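Local coordinates for protein 3-dehydroquinate dehydratase (Geobacillus kaustophilus, PDB 2YR1) that probably catalyses the cis-dehydration of 3-dehydroquinate to 3-dehydroshikimate, the third step of the chorismate pathway towards the aromatic amino acids, at residues Q164-G169 and E198-L203; L117-L122 and I172-V177; R36-V41 and R73-E78; F228-Q233 and P237-I242; R86-R89 and Q93-P96. All coordinates share one frame; numbering follows the deposited sequence.

Contact 1: Q164-G169 and E198-L203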
# COMPACT_ATOMS: atom_id res chain seq x y z
N GLN A 164 19.44 1.73 17.41
CA GLN A 164 20.78 2.29 17.60
C GLN A 164 20.84 3.76 17.18
O GLN A 164 21.49 4.58 17.84
CB GLN A 164 21.80 1.47 16.81
CG GLN A 164 23.22 1.55 17.33
CD GLN A 164 23.44 0.65 18.54
OE1 GLN A 164 22.86 0.87 19.60
NE2 GLN A 164 24.26 -0.38 18.36
N ALA A 165 20.18 4.09 16.08
CA ALA A 165 20.16 5.46 15.60
C ALA A 165 19.63 6.35 16.73
O ALA A 165 20.20 7.40 17.03
CB ALA A 165 19.28 5.58 14.37
N GLU A 166 18.54 5.91 17.37
CA GLU A 166 17.98 6.67 18.47
C GLU A 166 18.98 6.67 19.62
O GLU A 166 19.15 7.68 20.27
CB GLU A 166 16.64 6.06 18.93
CG GLU A 166 16.00 6.82 20.10
CD GLU A 166 14.74 6.14 20.61
OE1 GLU A 166 14.79 4.92 20.86
OE2 GLU A 166 13.71 6.82 20.75
N ARG A 167 19.64 5.54 19.86
CA ARG A 167 20.64 5.45 20.93
C ARG A 167 21.76 6.50 20.74
O ARG A 167 22.27 7.06 21.73
CB ARG A 167 21.29 4.06 20.97
CG ARG A 167 20.34 2.91 21.21
CD ARG A 167 20.55 2.27 22.57
NE ARG A 167 19.65 1.14 22.79
CZ ARG A 167 19.70 -0.02 22.14
NH1 ARG A 167 20.63 -0.23 21.20
NH2 ARG A 167 18.82 -0.96 22.41
N TYR A 168 22.15 6.75 19.49
CA TYR A 168 23.20 7.73 19.19
C TYR A 168 22.74 9.18 19.20
O TYR A 168 23.49 10.08 18.86
CB TYR A 168 23.85 7.43 17.83
CG TYR A 168 24.78 6.24 17.83
CD1 TYR A 168 24.58 5.19 16.94
CD2 TYR A 168 25.89 6.19 18.68
CE1 TYR A 168 25.46 4.11 16.89
CE2 TYR A 168 26.78 5.11 18.64
CZ TYR A 168 26.55 4.07 17.74
OH TYR A 168 27.43 3.01 17.66
N GLY A 169 21.48 9.41 19.57
CA GLY A 169 20.98 10.77 19.64
C GLY A 169 20.24 11.29 18.43
O GLY A 169 19.99 12.49 18.33
N GLU A 198 8.49 1.07 19.32
CA GLU A 198 9.65 1.03 20.21
C GLU A 198 10.38 2.36 20.41
O GLU A 198 10.85 2.64 21.51
CB GLU A 198 10.64 -0.03 19.72
CG GLU A 198 11.83 -0.28 20.65
CD GLU A 198 11.47 -1.08 21.89
OE1 GLU A 198 11.21 -2.30 21.78
OE2 GLU A 198 11.45 -0.50 22.99
N LEU A 199 10.48 3.17 19.35
CA LEU A 199 11.17 4.46 19.43
C LEU A 199 10.31 5.66 19.78
O LEU A 199 9.10 5.67 19.54
CB LEU A 199 11.91 4.76 18.12
CG LEU A 199 12.76 3.65 17.50
CD1 LEU A 199 13.78 4.26 16.57
CD2 LEU A 199 13.44 2.84 18.58
N ALA A 200 10.93 6.69 20.35
CA ALA A 200 10.19 7.89 20.72
C ALA A 200 10.30 8.95 19.63
O ALA A 200 9.57 9.95 19.67
CB ALA A 200 10.71 8.44 22.07
N ILE A 201 11.18 8.74 18.66
CA ILE A 201 11.40 9.72 17.59
C ILE A 201 10.80 9.27 16.24
O ILE A 201 10.47 8.09 16.07
CB ILE A 201 12.91 9.96 17.38
CG1 ILE A 201 13.57 8.65 16.91
CG2 ILE A 201 13.57 10.44 18.68
CD1 ILE A 201 15.06 8.79 16.52
N PRO A 202 10.63 10.20 15.29
CA PRO A 202 10.07 9.89 13.96
C PRO A 202 10.98 8.92 13.21
O PRO A 202 12.18 8.86 13.45
CB PRO A 202 10.01 11.26 13.28
CG PRO A 202 9.74 12.19 14.46
CD PRO A 202 10.71 11.67 15.49
N LEU A 203 10.38 8.18 12.27
CA LEU A 203 11.08 7.19 11.46
C LEU A 203 10.87 7.49 9.97
O LEU A 203 9.82 7.98 9.56
CB LEU A 203 10.47 5.82 11.75
CG LEU A 203 11.04 4.81 12.74
CD1 LEU A 203 11.82 5.48 13.84
CD2 LEU A 203 9.90 3.97 13.26
O HOH W 1 12.78 4.66 22.69
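Glu166, in the last turn of helix 155-167, reaches to Leu199, Ala200 and Ile201 in the loop that leads from helix 182-198 into strand 203-207. The polar part is one direct bond and one water bridge. Ala200 N donates to Glu166 OE2 at 2.8 Å, nearly straight at 171°, meeting the oxygen on its syn side but 24° out of the carboxylate plane. The other oxygen, Glu166 OE1, accepts a hydrogen bond from a water at 2.7 Å, and this water donates to Glu198 O. The apolar part lies along the chain itself. With CG opposite the backbone N (chi1 180°) and the rest extended, the glutamate slides past Leu199 and Ile201, which run the other way. Its CB lies 4.0 Å from Ile201 CD1 and 4.1 Å from Leu199 CD1. The methyl Leu199 CD2 comes within 3.4 Å of the carboxylate oxygen Glu166 OE1. Replacing Glu166 with an alanine would probably leave the Ala200 N-H without its acceptor and the bridging water without its carboxylate partner. The contact joins the end of helix 155-167, where Leu199 also packs on Met162, to the loop before strand 203-207, at the end of the TIM barrel where the strands begin. Chemically, a carboxylate accepts hydrogen bonds, one oxygen from the loop backbone and the other from a water bound to that backbone, while its methylenes offer apolar surface.

Contact 2: L117-L122 and I172-V177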
# COMPACT_ATOMS: atom_id res chain seq x y z
N LEU A 117 18.13 20.41 8.59
CA LEU A 117 18.36 19.02 8.95
C LEU A 117 19.67 18.60 8.31
O LEU A 117 20.09 19.14 7.28
CB LEU A 117 17.28 18.10 8.38
CG LEU A 117 15.74 18.15 8.47
CD1 LEU A 117 15.24 17.49 9.73
CD2 LEU A 117 15.25 19.55 8.32
N VAL A 118 20.30 17.61 8.92
CA VAL A 118 21.53 17.03 8.42
C VAL A 118 21.40 15.51 8.51
O VAL A 118 21.01 14.98 9.55
CB VAL A 118 22.77 17.46 9.26
CG1 VAL A 118 23.96 16.67 8.84
CG2 VAL A 118 23.06 18.94 9.07
N ASP A 119 21.70 14.81 7.41
CA ASP A 119 21.65 13.36 7.36
C ASP A 119 23.07 12.81 7.58
O ASP A 119 24.01 13.21 6.90
CB ASP A 119 21.12 12.88 6.00
CG ASP A 119 21.08 11.35 5.89
OD1 ASP A 119 22.04 10.69 6.32
OD2 ASP A 119 20.09 10.80 5.35
N TYR A 120 23.22 11.90 8.54
CA TYR A 120 24.53 11.31 8.81
C TYR A 120 24.36 9.80 8.98
O TYR A 120 23.36 9.34 9.54
CB TYR A 120 25.14 11.92 10.07
CG TYR A 120 26.65 11.89 10.06
CD1 TYR A 120 27.36 12.56 9.07
CD2 TYR A 120 27.36 11.21 11.05
CE1 TYR A 120 28.74 12.56 9.06
CE2 TYR A 120 28.75 11.21 11.05
CZ TYR A 120 29.43 11.88 10.05
OH TYR A 120 30.81 11.89 10.03
N GLU A 121 25.35 9.05 8.51
CA GLU A 121 25.32 7.60 8.54
C GLU A 121 25.54 6.94 9.90
O GLU A 121 26.52 7.24 10.59
CB GLU A 121 26.38 7.05 7.57
CG GLU A 121 26.86 8.07 6.52
CD GLU A 121 25.84 8.33 5.42
OE1 GLU A 121 25.99 7.77 4.31
OE2 GLU A 121 24.89 9.09 5.68
N LEU A 122 24.64 6.03 10.26
CA LEU A 122 24.77 5.32 11.52
C LEU A 122 26.08 4.55 11.50
O LEU A 122 26.73 4.38 12.53
CB LEU A 122 23.61 4.33 11.73
CG LEU A 122 23.65 3.66 13.11
CD1 LEU A 122 22.25 3.38 13.61
CD2 LEU A 122 24.45 2.37 13.04
N ILE A 172 15.72 11.80 14.09
CA ILE A 172 14.94 11.03 13.14
C ILE A 172 15.81 9.86 12.71
O ILE A 172 16.99 10.03 12.43
CB ILE A 172 14.59 11.86 11.87
CG1 ILE A 172 13.74 13.06 12.26
CG2 ILE A 172 13.90 10.97 10.84
CD1 ILE A 172 13.26 13.90 11.09
N ALA A 173 15.22 8.66 12.68
CA ALA A 173 15.94 7.45 12.28
C ALA A 173 15.53 7.09 10.86
O ALA A 173 14.33 7.07 10.55
CB ALA A 173 15.59 6.32 13.22
N LYS A 174 16.50 6.80 10.00
CA LYS A 174 16.15 6.45 8.63
C LYS A 174 16.79 5.15 8.13
O LYS A 174 17.98 4.92 8.33
CB LYS A 174 16.51 7.61 7.69
CG LYS A 174 16.33 7.29 6.19
CD LYS A 174 16.78 8.45 5.29
CE LYS A 174 16.77 8.01 3.84
NZ LYS A 174 17.62 8.83 2.96
N VAL A 175 15.98 4.28 7.51
CA VAL A 175 16.51 3.05 6.92
C VAL A 175 15.89 2.80 5.54
O VAL A 175 14.67 2.88 5.37
CB VAL A 175 16.23 1.77 7.78
CG1 VAL A 175 16.95 1.84 9.14
CG2 VAL A 175 14.75 1.60 7.99
N ALA A 176 16.73 2.52 4.55
CA ALA A 176 16.20 2.21 3.21
C ALA A 176 16.74 0.84 2.77
O ALA A 176 17.88 0.49 3.07
CB ALA A 176 16.58 3.32 2.21
N VAL A 177 15.92 0.06 2.07
CA VAL A 177 16.35 -1.24 1.61
C VAL A 177 15.99 -1.46 0.14
O VAL A 177 15.16 -0.74 -0.42
CB VAL A 177 15.73 -2.40 2.44
CG1 VAL A 177 16.19 -2.31 3.90
CG2 VAL A 177 14.19 -2.36 2.36
O HOH W 2 18.01 11.46 3.88
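Asp119 and Lys174 both send CG opposite the backbone N (chi1 179° and 174°), and with the lysine fully extended beyond, these torsions bring the carboxylate and the amine towards each other. The two side chains cross at about a right angle. Their ends form a long salt bridge, Asp119 OD2 to Lys174 NZ 4.0 Å. A water closes the gap: it donates to Asp119 OD2 at 2.6 Å and accepts from Lys174 NZ at 2.8 Å. Asp119 OD2 also approaches the lysine chain at the methylene Lys174 CD, 4.1 Å away. Strands 117-121 and 172-177 are not neighbours in the barrel sheet. Strand 141-148 runs between them, and the nearest CA atoms, those of Asp119 and Lys174, are 8.9 Å apart; the contact is therefore made by side chains across the inside of a TIM barrel, with no backbone pairing between the two segments. The intervening strand supplies Ser145, whose OG is hydrogen-bonded to Asp119 OD1 and probably limits how the carboxylate can turn, as well as His147, which packs against the lysine. Lys174 is predicted to form the Schiff base with the substrate and His147 to be the proton donor and acceptor, consistent with the type I dehydroquinases. Nearer the start of the two strands the contact becomes apolar: Leu117 CD1 meets Ile172 CD1 at 4.3 Å, and Ile172 also packs on Ile204 of strand 203-207.

Contact 3: R36-V41 and R73-E78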
# COMPACT_ATOMS: atom_id res chain seq x y z
N ARG A 36 19.48 25.47 -10.24
CA ARG A 36 18.45 25.32 -11.26
C ARG A 36 17.41 24.33 -10.76
O ARG A 36 16.21 24.59 -10.81
CB ARG A 36 19.05 24.79 -12.56
CG ARG A 36 20.00 25.75 -13.26
CD ARG A 36 20.75 25.02 -14.37
NE ARG A 36 21.75 25.88 -15.00
CZ ARG A 36 21.45 26.93 -15.75
NH1 ARG A 36 20.19 27.26 -15.97
NH2 ARG A 36 22.43 27.65 -16.29
N GLU A 37 17.89 23.17 -10.29
CA GLU A 37 17.04 22.11 -9.75
C GLU A 37 16.14 22.62 -8.62
O GLU A 37 14.96 22.29 -8.57
CB GLU A 37 17.91 20.96 -9.23
CG GLU A 37 18.28 19.90 -10.25
CD GLU A 37 18.60 20.47 -11.62
OE1 GLU A 37 17.66 21.01 -12.27
OE2 GLU A 37 19.77 20.38 -12.06
N ALA A 38 16.70 23.41 -7.71
CA ALA A 38 15.96 23.96 -6.57
C ALA A 38 14.76 24.80 -6.99
O ALA A 38 13.66 24.62 -6.47
CB ALA A 38 16.87 24.79 -5.70
N GLU A 39 14.97 25.73 -7.92
CA GLU A 39 13.88 26.57 -8.39
C GLU A 39 12.75 25.68 -8.88
O GLU A 39 11.60 25.83 -8.47
CB GLU A 39 14.36 27.50 -9.50
CG GLU A 39 13.35 27.77 -10.63
CD GLU A 39 12.04 28.44 -10.18
OE1 GLU A 39 12.10 29.48 -9.48
OE2 GLU A 39 10.96 27.92 -10.55
N GLU A 40 13.10 24.74 -9.76
CA GLU A 40 12.15 23.80 -10.34
C GLU A 40 11.44 22.94 -9.30
O GLU A 40 10.21 22.83 -9.31
CB GLU A 40 12.87 22.87 -11.33
CG GLU A 40 13.29 23.55 -12.62
CD GLU A 40 12.11 24.10 -13.41
OE1 GLU A 40 12.33 24.58 -14.54
OE2 GLU A 40 10.96 24.05 -12.90
N VAL A 41 12.21 22.31 -8.42
CA VAL A 41 11.61 21.46 -7.39
C VAL A 41 10.73 22.29 -6.47
O VAL A 41 9.61 21.91 -6.16
CB VAL A 41 12.67 20.73 -6.53
CG1 VAL A 41 13.48 19.79 -7.38
CG2 VAL A 41 13.57 21.74 -5.86
N ARG A 73 19.07 28.21 0.06
CA ARG A 73 18.30 28.64 1.21
C ARG A 73 17.46 29.83 0.77
O ARG A 73 16.35 30.04 1.26
CB ARG A 73 19.23 29.05 2.35
CG ARG A 73 18.58 29.98 3.39
CD ARG A 73 17.32 29.38 4.00
NE ARG A 73 17.60 28.37 5.01
CZ ARG A 73 16.79 27.34 5.27
NH1 ARG A 73 15.66 27.18 4.60
NH2 ARG A 73 17.12 26.47 6.22
N ASN A 74 18.00 30.60 -0.17
CA ASN A 74 17.30 31.77 -0.67
C ASN A 74 16.14 31.38 -1.58
O ASN A 74 15.08 32.01 -1.56
CB ASN A 74 18.27 32.66 -1.45
CG ASN A 74 17.74 34.06 -1.65
OD1 ASN A 74 18.22 34.80 -2.50
ND2 ASN A 74 16.75 34.43 -0.84
N ILE A 75 16.33 30.34 -2.39
CA ILE A 75 15.28 29.89 -3.30
C ILE A 75 14.20 29.18 -2.49
O ILE A 75 13.01 29.34 -2.75
CB ILE A 75 15.84 28.94 -4.34
CG1 ILE A 75 16.91 29.66 -5.16
CG2 ILE A 75 14.72 28.44 -5.24
CD1 ILE A 75 17.62 28.78 -6.17
N ALA A 76 14.62 28.38 -1.52
CA ALA A 76 13.64 27.72 -0.67
C ALA A 76 13.24 28.85 0.26
O ALA A 76 14.10 29.56 0.78
CB ALA A 76 14.29 26.59 0.11
N GLY A 77 11.96 29.05 0.47
CA GLY A 77 11.57 30.11 1.38
C GLY A 77 11.71 29.53 2.76
O GLY A 77 12.80 29.46 3.33
N GLU A 78 10.59 29.07 3.29
CA GLU A 78 10.56 28.45 4.60
C GLU A 78 10.65 26.92 4.45
O GLU A 78 10.70 26.21 5.45
CB GLU A 78 9.28 28.83 5.33
CG GLU A 78 9.24 30.29 5.75
CD GLU A 78 10.42 30.65 6.63
OE1 GLU A 78 10.75 29.86 7.53
OE2 GLU A 78 11.01 31.73 6.41
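Ile75, the last residue of helix 62-75, points its side chain at Ala38 and Glu39 in the middle of helix 31-43 and carries the whole contact. Its CB stands 4.5 Å from Ala38 CB, and from there two branches part towards different portions of the facing helix. The short branch, CG2, lies opposite the backbone N of Ile75 and goes to the main chain. It rests 3.8 Å from Glu39 CA and equally close to Glu39 N, while Ala38 C is 4.0 Å from the same methyl. On the long branch, CG1 sits opposite the carbonyl carbon (chi1 -60°), and chi2 at 175° stretches the chain so that CD1 ends 4.1 Å from Ala38 CB. The two branches thus divide between the backbone at Ala38-Glu39 and the alanine methyl. The small side chain of Ala38 is consistent with this close approach, the nearest CA atoms, those of Glu39 and Ile75, being 6.2 Å apart. Glu39 adds little through its own side chain, its CB lying 4.4 Å from Ile75 CG2. These are the first two helices of the TIM barrel, packed side by side on its outer surface. Beneath the contact, Val41 and Ala76 both touch Leu49 of strand 48-52, the strand that connects the two helices in sequence. The interaction is purely one of van der Waals contact between aliphatic groups and a helix backbone, so the fit depends on shape rather than on polar bonds, namely the branching of one isoleucine against a helix surface kept low by an alanine.

Contact 4: F228-Q233 and P237-I242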
# COMPACT_ATOMS: atom_id res chain seq x y z
N PHE A 228 10.14 10.21 -0.03
CA PHE A 228 10.90 10.94 -1.02
C PHE A 228 10.30 10.81 -2.42
O PHE A 228 10.10 9.69 -2.91
CB PHE A 228 12.36 10.47 -1.04
CG PHE A 228 13.16 10.85 0.20
CD1 PHE A 228 14.53 11.03 0.11
CD2 PHE A 228 12.55 11.01 1.44
CE1 PHE A 228 15.29 11.38 1.23
CE2 PHE A 228 13.29 11.36 2.57
CZ PHE A 228 14.66 11.54 2.47
N ALA A 229 10.01 11.95 -3.05
CA ALA A 229 9.41 11.96 -4.39
C ALA A 229 10.25 12.79 -5.36
O ALA A 229 11.16 13.53 -4.94
CB ALA A 229 8.02 12.53 -4.32
N VAL A 230 9.97 12.68 -6.65
CA VAL A 230 10.73 13.45 -7.63
C VAL A 230 10.12 14.82 -7.84
O VAL A 230 8.94 14.95 -8.16
CB VAL A 230 10.79 12.74 -9.00
CG1 VAL A 230 11.52 13.63 -10.02
CG2 VAL A 230 11.49 11.40 -8.86
N GLY A 231 10.94 15.85 -7.65
CA GLY A 231 10.48 17.22 -7.85
C GLY A 231 11.08 17.72 -9.16
O GLY A 231 10.54 18.61 -9.82
N ASN A 232 12.23 17.14 -9.52
CA ASN A 232 12.91 17.45 -10.77
C ASN A 232 13.67 16.21 -11.20
O ASN A 232 13.38 15.62 -12.24
CB ASN A 232 13.91 18.61 -10.62
CG ASN A 232 14.60 18.96 -11.95
OD1 ASN A 232 13.98 19.53 -12.85
ND2 ASN A 232 15.87 18.60 -12.08
N GLN A 233 14.66 15.82 -10.40
CA GLN A 233 15.47 14.65 -10.70
C GLN A 233 15.31 13.58 -9.63
O GLN A 233 14.81 13.85 -8.55
CB GLN A 233 16.94 15.04 -10.82
CG GLN A 233 17.69 14.28 -11.91
CD GLN A 233 19.11 14.80 -12.11
OE1 GLN A 233 19.32 16.00 -12.32
NE2 GLN A 233 20.09 13.89 -12.07
N PRO A 237 16.51 5.01 -6.68
CA PRO A 237 15.59 4.14 -7.42
C PRO A 237 14.17 4.03 -6.86
O PRO A 237 13.96 3.86 -5.66
CB PRO A 237 16.32 2.79 -7.44
CG PRO A 237 17.18 2.86 -6.20
CD PRO A 237 17.71 4.26 -6.26
N GLY A 238 13.18 4.17 -7.74
CA GLY A 238 11.80 4.05 -7.31
C GLY A 238 11.07 5.30 -6.86
O GLY A 238 9.90 5.21 -6.48
N GLN A 239 11.72 6.45 -6.89
CA GLN A 239 11.04 7.68 -6.47
C GLN A 239 9.99 8.04 -7.54
O GLN A 239 10.26 7.99 -8.73
CB GLN A 239 12.05 8.82 -6.28
CG GLN A 239 13.14 8.54 -5.21
CD GLN A 239 14.06 9.73 -4.97
OE1 GLN A 239 14.23 10.59 -5.84
NE2 GLN A 239 14.69 9.77 -3.79
N ILE A 240 8.80 8.40 -7.07
CA ILE A 240 7.65 8.75 -7.90
C ILE A 240 7.45 10.26 -7.97
O ILE A 240 7.75 10.97 -7.02
CB ILE A 240 6.36 8.13 -7.29
CG1 ILE A 240 6.44 6.61 -7.36
CG2 ILE A 240 5.11 8.63 -7.98
CD1 ILE A 240 7.45 6.04 -6.44
N PRO A 241 6.93 10.75 -9.11
CA PRO A 241 6.69 12.19 -9.27
C PRO A 241 5.77 12.72 -8.17
O PRO A 241 4.71 12.15 -7.87
CB PRO A 241 6.06 12.28 -10.66
CG PRO A 241 6.80 11.21 -11.40
CD PRO A 241 6.79 10.06 -10.40
N ILE A 242 6.19 13.82 -7.58
CA ILE A 242 5.46 14.43 -6.49
C ILE A 242 3.94 14.57 -6.70
O ILE A 242 3.16 14.39 -5.75
CB ILE A 242 6.08 15.78 -6.17
CG1 ILE A 242 5.41 16.38 -4.94
CG2 ILE A 242 5.96 16.70 -7.37
CD1 ILE A 242 6.17 17.56 -4.38
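Phe228 and Gln239 lie side by side and point the same way, the amide nitrogen coming up to the edge of the ring, near its plane. Gln239 NE2 is 3.7 Å from Phe228 CB, and the ring and amide planes are turned 57° apart, so the two groups do not stack. The amide oxygen accepts a hydrogen bond from Ser235 N, just before 237-242. Val230 crosses the glutamine at about a right angle, its CG2 3.7 Å from Gln239 CB. The backbones are joined at a single bridge between Val230 and Pro241: Val230 N donates to Ile240 O at 2.8 Å, and Ile242 N to Val230 O at 3.0 Å. Packing is tight at Ala229, whose CB is 3.1 Å from Ile240 O. An alanine in place of Gln239, a residue predicted to bind 3-dehydroquinate, would probably leave Ser235 N without its acceptor and open a gap beside Phe228 and Val230. The contact folds the loop between strand 226-228 and helix 242-256 of the TIM barrel back on itself. Ala229 and Ile242 both pack on Ile22 of strand 21-26, Gln239 lies against Arg216 of helix 213-218, and Ile240 and Pro241 touch Tyr255 of the second subunit.

Contact 5: R86-R89 and Q93-P96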
# COMPACT_ATOMS: atom_id res chain seq x y z
N ARG A 86 25.67 11.72 1.01
CA ARG A 86 25.58 10.27 1.02
C ARG A 86 26.92 9.58 0.76
O ARG A 86 27.60 9.88 -0.21
CB ARG A 86 24.55 9.80 -0.03
CG ARG A 86 24.27 8.29 -0.03
CD ARG A 86 23.35 7.88 1.12
NE ARG A 86 22.02 8.47 0.98
CZ ARG A 86 21.46 9.31 1.86
NH1 ARG A 86 22.12 9.67 2.95
NH2 ARG A 86 20.24 9.79 1.63
N SER A 87 27.29 8.66 1.64
CA SER A 87 28.52 7.91 1.48
C SER A 87 28.45 7.20 0.14
O SER A 87 27.37 7.06 -0.44
CB SER A 87 28.65 6.87 2.59
OG SER A 87 29.61 5.90 2.23
N GLU A 88 29.60 6.74 -0.37
CA GLU A 88 29.61 6.04 -1.64
C GLU A 88 29.20 4.60 -1.38
O GLU A 88 28.54 3.97 -2.21
CB GLU A 88 31.01 6.09 -2.28
CG GLU A 88 31.04 5.67 -3.76
CD GLU A 88 32.34 6.06 -4.44
OE1 GLU A 88 33.41 5.90 -3.81
OE2 GLU A 88 32.31 6.51 -5.61
N ARG A 89 29.58 4.09 -0.21
CA ARG A 89 29.25 2.74 0.19
C ARG A 89 27.75 2.57 0.44
O ARG A 89 27.29 1.47 0.76
CB ARG A 89 30.02 2.36 1.45
CG ARG A 89 29.68 3.20 2.66
CD ARG A 89 30.54 2.82 3.86
NE ARG A 89 30.05 1.62 4.54
CZ ARG A 89 30.79 0.90 5.38
NH1 ARG A 89 32.05 1.25 5.61
NH2 ARG A 89 30.27 -0.16 6.00
N GLN A 93 27.39 9.31 -4.55
CA GLN A 93 28.34 9.63 -5.62
C GLN A 93 29.80 9.56 -5.14
O GLN A 93 30.06 9.23 -3.98
CB GLN A 93 28.04 11.04 -6.14
CG GLN A 93 26.66 11.19 -6.76
CD GLN A 93 26.52 10.37 -8.02
OE1 GLN A 93 27.25 10.57 -8.99
NE2 GLN A 93 25.57 9.43 -8.03
N PRO A 94 30.76 9.86 -6.04
CA PRO A 94 32.19 9.84 -5.69
C PRO A 94 32.55 11.18 -5.06
O PRO A 94 32.20 12.24 -5.60
CB PRO A 94 32.87 9.63 -7.04
CG PRO A 94 31.99 10.41 -7.97
CD PRO A 94 30.59 9.99 -7.51
N ILE A 95 33.26 11.12 -3.94
CA ILE A 95 33.63 12.31 -3.18
C ILE A 95 35.15 12.47 -2.98
O ILE A 95 35.81 11.57 -2.47
CB ILE A 95 32.90 12.26 -1.81
CG1 ILE A 95 33.27 13.45 -0.94
CG2 ILE A 95 33.24 10.97 -1.08
CD1 ILE A 95 32.46 13.52 0.34
N PRO A 96 35.71 13.62 -3.38
CA PRO A 96 37.14 13.94 -3.27
C PRO A 96 37.70 14.21 -1.87
O PRO A 96 38.90 14.01 -1.64
CB PRO A 96 37.29 15.16 -4.17
CG PRO A 96 35.98 15.86 -3.99
CD PRO A 96 35.00 14.71 -4.09
O HOH W 3 30.23 10.33 -0.91
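Glu88 lays its side chain against Gln93 and Pro94, and here the two arms of the loop come closest together. Swung opposite the backbone N (chi1 -166°) and extended beyond, the glutamate runs over the peptide link that joins the two residues. Glu88 CB and CG both lie 3.7 Å from Gln93 O, and farther out Glu88 OE2 reaches 3.3 Å from Pro94 CA and 3.5 Å from Pro94 CB. The carboxylate thus ends on carbon atoms of the proline, whose ring the glutamate crosses at a slant. The other part of the contact is much looser. Arg86 O stays 4.4 Å from Gln93 N, and water takes the place of direct bonding: one molecule donates to Arg86 O at 2.8 Å and to Gln93 O at a longer 3.3 Å. Glu88 and Pro94 are exposed, whereas Arg86 is buried and its side chain turns away from Gln93, inwards to Ser145 and His147. The segments are the two arms of the loop between strand 81-84 and helix 99-112, at the end of the TIM barrel where the active site opens. Arg86 is predicted to bind 3-dehydroquinate, and the arms are also held from outside, Ser87 N bonding to Glu121 OE1 and Gln93 N to Asp54 OD2. Chemically, two carbonyl oxygens cannot bond directly, both being acceptors, so a water that donates a hydrogen bond to each is what joins them. The glutamate adds only contact with a carbonyl and with proline carbons, which suggests that direct bonding between the arms contributes little.

Contact 2 lies at the heart of the barrel, and contacts 1, 4 and 5 each touch it. Pro202 O of contact 1 lies 3.1 Å from Ala173 N, a probable hydrogen bond that places 198-203 beside the strand of the lysine predicted to form the Schiff base. Phe228, at the end of strand 226-228, and Arg86, in a loop, both approach that lysine. Phe228 CE1 is 3.9 Å from Lys174 NZ. Arg86 NH2 comes 3.1 Å from Lys174 NZ, consistent with a pocket for 3-dehydroquinate, which Arg86 is predicted to bind. Contact 3 stands apart on the outer wall, its centre about 30 Å from that of contact 1, yet it meets contact 4 where Val41 CG1 comes 3.5 Å from Asn232 CB.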